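Local structure of A151R (African swine fever virus Georgia 2007/1, 7CMA) at residues A[11-14]-A[15-19]. The protein is a zinc-binding viral non-structural protein of unestablished biochemical role, possibly an oxygenase. Numbering follows the deposited sequence.
Sequences LLHK and EKLIE
The amide of Leu17 donates to His13 O at 2.8 Å, the shortest of four i to i+4 hydrogen bonds that carry helix 3-28 through residues 11 to 18. Ile18 N reaches Lys14 O at 2.9 Å, and Glu15 N is bonded to Leu11 O at 3.0 Å. Lys16 N to Leu12 O completes the set, and Glu19 N continues the ladder one step further by donating to Glu15 O.

The side chains repeat this spacing. Lys14 and Ile18 run alongside each other: Ile18 CD1 lies 3.8 Å from Lys14 CG and also packs against CE, so it is the aliphatic part of the lysine that makes the contact. With Lys14 CG anti to its own amide nitrogen (chi1 163°) and the chain extended as far as CE, both carbons are laid along Ile18 CD1. Leu17 CD2 comes to 3.8 Å from His13 NE2, obliquely to the imidazole. Lys16 behaves differently, being bent at chi2, chi3 and chi4; its chain folds back over the preceding turn, bringing CE 3.9 Å from Leu12 CG.

Beyond this turn, Lys14, Leu17 and Ile18 touch Tyr80 of helix 72-84, while Leu12 meets Leu12 of the second subunit, against which Glu15, Lys16 and Glu19 also pack. Glu19 OE1 forms a salt bridge with Lys73.

Across the two segments, therefore, polar bonding is confined to the backbone, which sets the four-residue spacing, and the side chains meet by van der Waals packing alone.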
ATOM      1  N   LEU A  11     -12.454  -1.340  -0.974  1.00 41.98           N
ATOM      2  CA  LEU A  11     -12.915  -2.755  -0.994  1.00 43.22           C
ATOM      3  C   LEU A  11     -11.742  -3.670  -0.626  1.00 37.17           C
ATOM      4  O   LEU A  11     -11.980  -4.703   0.019  1.00 39.14           O
ATOM      5  CB  LEU A  11     -13.481  -3.095  -2.376  1.00 50.69           C
ATOM      6  CG  LEU A  11     -14.785  -2.385  -2.740  1.00 57.57           C
ATOM      7  CD1 LEU A  11     -15.367  -2.947  -4.029  1.00 57.00           C
ATOM      8  CD2 LEU A  11     -15.797  -2.486  -1.608  1.00 56.98           C
ATOM      9  N   LEU A  12     -10.520  -3.286  -0.993  1.00 36.97           N
ATOM     10  CA  LEU A  12      -9.291  -4.038  -0.632  1.00 37.31           C
ATOM     11  C   LEU A  12      -9.035  -3.904   0.877  1.00 42.70           C
ATOM     12  O   LEU A  12      -8.768  -4.936   1.515  1.00 45.01           O
ATOM     13  CB  LEU A  12      -8.105  -3.516  -1.444  1.00 37.04           C
ATOM     14  CG  LEU A  12      -6.761  -4.153  -1.092  1.00 41.81           C
ATOM     15  CD1 LEU A  12      -6.784  -5.650  -1.373  1.00 41.29           C
ATOM     16  CD2 LEU A  12      -5.622  -3.481  -1.844  1.00 46.89           C
ATOM     17  N   HIS A  13      -9.097  -2.682   1.415  1.00 38.25           N
ATOM     18  CA  HIS A  13      -8.995  -2.438   2.882  1.00 43.81           C
ATOM     19  C   HIS A  13     -10.030  -3.293   3.621  1.00 43.05           C
ATOM     20  O   HIS A  13      -9.634  -4.011   4.557  1.00 45.14           O
ATOM     21  CB  HIS A  13      -9.151  -0.945   3.204  1.00 45.85           C
ATOM     22  CG  HIS A  13      -9.343  -0.661   4.659  1.00 48.68           C
ATOM     23  ND1 HIS A  13      -8.285  -0.630   5.551  1.00 52.06           N
ATOM     24  CD2 HIS A  13     -10.458  -0.412   5.382  1.00 51.13           C
ATOM     25  CE1 HIS A  13      -8.738  -0.340   6.753  1.00 57.34           C
ATOM     26  NE2 HIS A  13     -10.070  -0.219   6.680  1.00 53.20           N
ATOM     27  N   LYS A  14     -11.276  -3.307   3.133  1.00 45.53           N
ATOM     28  CA  LYS A  14     -12.379  -4.133   3.697  1.00 44.40           C
ATOM     29  C   LYS A  14     -11.950  -5.606   3.731  1.00 43.93           C
ATOM     30  O   LYS A  14     -12.058  -6.232   4.801  1.00 39.48           O
ATOM     31  CB  LYS A  14     -13.659  -3.957   2.874  1.00 49.70           C
ATOM     32  CG  LYS A  14     -14.720  -5.027   3.087  1.00 51.34           C
ATOM     33  CD  LYS A  14     -15.985  -4.791   2.293  1.00 57.20           C
ATOM     34  CE  LYS A  14     -17.131  -5.679   2.731  1.00 61.53           C
ATOM     35  NZ  LYS A  14     -18.412  -4.935   2.777  1.00 66.38           N
ATOM     36  N   GLU A  15     -11.577  -6.163   2.578  1.00 40.20           N
ATOM     37  CA  GLU A  15     -11.229  -7.602   2.461  1.00 44.33           C
ATOM     38  C   GLU A  15     -10.101  -7.928   3.450  1.00 43.44           C
ATOM     39  O   GLU A  15     -10.175  -8.989   4.098  1.00 43.52           O
ATOM     40  CB  GLU A  15     -10.842  -7.952   1.024  1.00 50.62           C
ATOM     41  CG  GLU A  15     -11.125  -9.402   0.665  1.00 59.57           C
ATOM     42  CD  GLU A  15     -12.591  -9.808   0.726  1.00 61.79           C
ATOM     43  OE1 GLU A  15     -13.465  -8.915   0.644  1.00 56.95           O
ATOM     44  OE2 GLU A  15     -12.857 -11.016   0.872  1.00 61.08           O
ATOM     45  N   LYS A  16      -9.135  -7.018   3.608  1.00 42.17           N
ATOM     46  CA  LYS A  16      -7.935  -7.260   4.451  1.00 43.85           C
ATOM     47  C   LYS A  16      -8.329  -7.161   5.933  1.00 38.54           C
ATOM     48  O   LYS A  16      -7.905  -8.019   6.701  1.00 41.79           O
ATOM     49  CB  LYS A  16      -6.816  -6.276   4.097  1.00 45.53           C
ATOM     50  CG  LYS A  16      -6.077  -6.577   2.800  1.00 50.10           C
ATOM     51  CD  LYS A  16      -4.623  -6.142   2.804  1.00 60.27           C
ATOM     52  CE  LYS A  16      -4.356  -4.939   1.926  1.00 66.93           C
ATOM     53  NZ  LYS A  16      -5.046  -3.726   2.428  1.00 79.50           N
ATOM     54  N   LEU A  17      -9.176  -6.197   6.296  1.00 43.08           N
ATOM     55  CA  LEU A  17      -9.580  -5.964   7.710  1.00 37.28           C
ATOM     56  C   LEU A  17     -10.511  -7.096   8.159  1.00 40.46           C
ATOM     57  O   LEU A  17     -10.235  -7.679   9.206  1.00 41.35           O
ATOM     58  CB  LEU A  17     -10.249  -4.593   7.843  1.00 43.08           C
ATOM     59  CG  LEU A  17     -10.611  -4.173   9.271  1.00 43.82           C
ATOM     60  CD1 LEU A  17      -9.456  -4.422  10.235  1.00 36.40           C
ATOM     61  CD2 LEU A  17     -11.031  -2.710   9.315  1.00 45.29           C
ATOM     62  N   ILE A  18     -11.434  -7.522   7.290  1.00 37.77           N
ATOM     63  CA  ILE A  18     -12.336  -8.681   7.568  1.00 44.24           C
ATOM     64  C   ILE A  18     -11.484  -9.939   7.761  1.00 45.75           C
ATOM     65  O   ILE A  18     -11.779 -10.707   8.693  1.00 46.66           O
ATOM     66  CB  ILE A  18     -13.387  -8.867   6.456  1.00 42.58           C
ATOM     67  CG1 ILE A  18     -14.469  -7.786   6.522  1.00 44.93           C
ATOM     68  CG2 ILE A  18     -13.983 -10.265   6.506  1.00 45.51           C
ATOM     69  CD1 ILE A  18     -15.533  -7.906   5.447  1.00 53.18           C
ATOM     70  N   GLU A  19     -10.485 -10.154   6.900  1.00 45.45           N
ATOM     71  CA  GLU A  19      -9.589 -11.340   6.990  1.00 48.89           C
ATOM     72  C   GLU A  19      -8.836 -11.295   8.326  1.00 43.77           C
ATOM     73  O   GLU A  19      -8.826 -12.313   9.030  1.00 46.81           O
ATOM     74  CB  GLU A  19      -8.616 -11.387   5.807  1.00 52.66           C
ATOM     75  CG  GLU A  19      -7.871 -12.711   5.686  1.00 55.71           C
ATOM     76  CD  GLU A  19      -8.692 -13.871   5.140  1.00 71.31           C
ATOM     77  OE1 GLU A  19      -9.877 -13.654   4.804  1.00 74.06           O
ATOM     78  OE2 GLU A  19      -8.157 -14.999   5.089  1.00 73.49           O
TER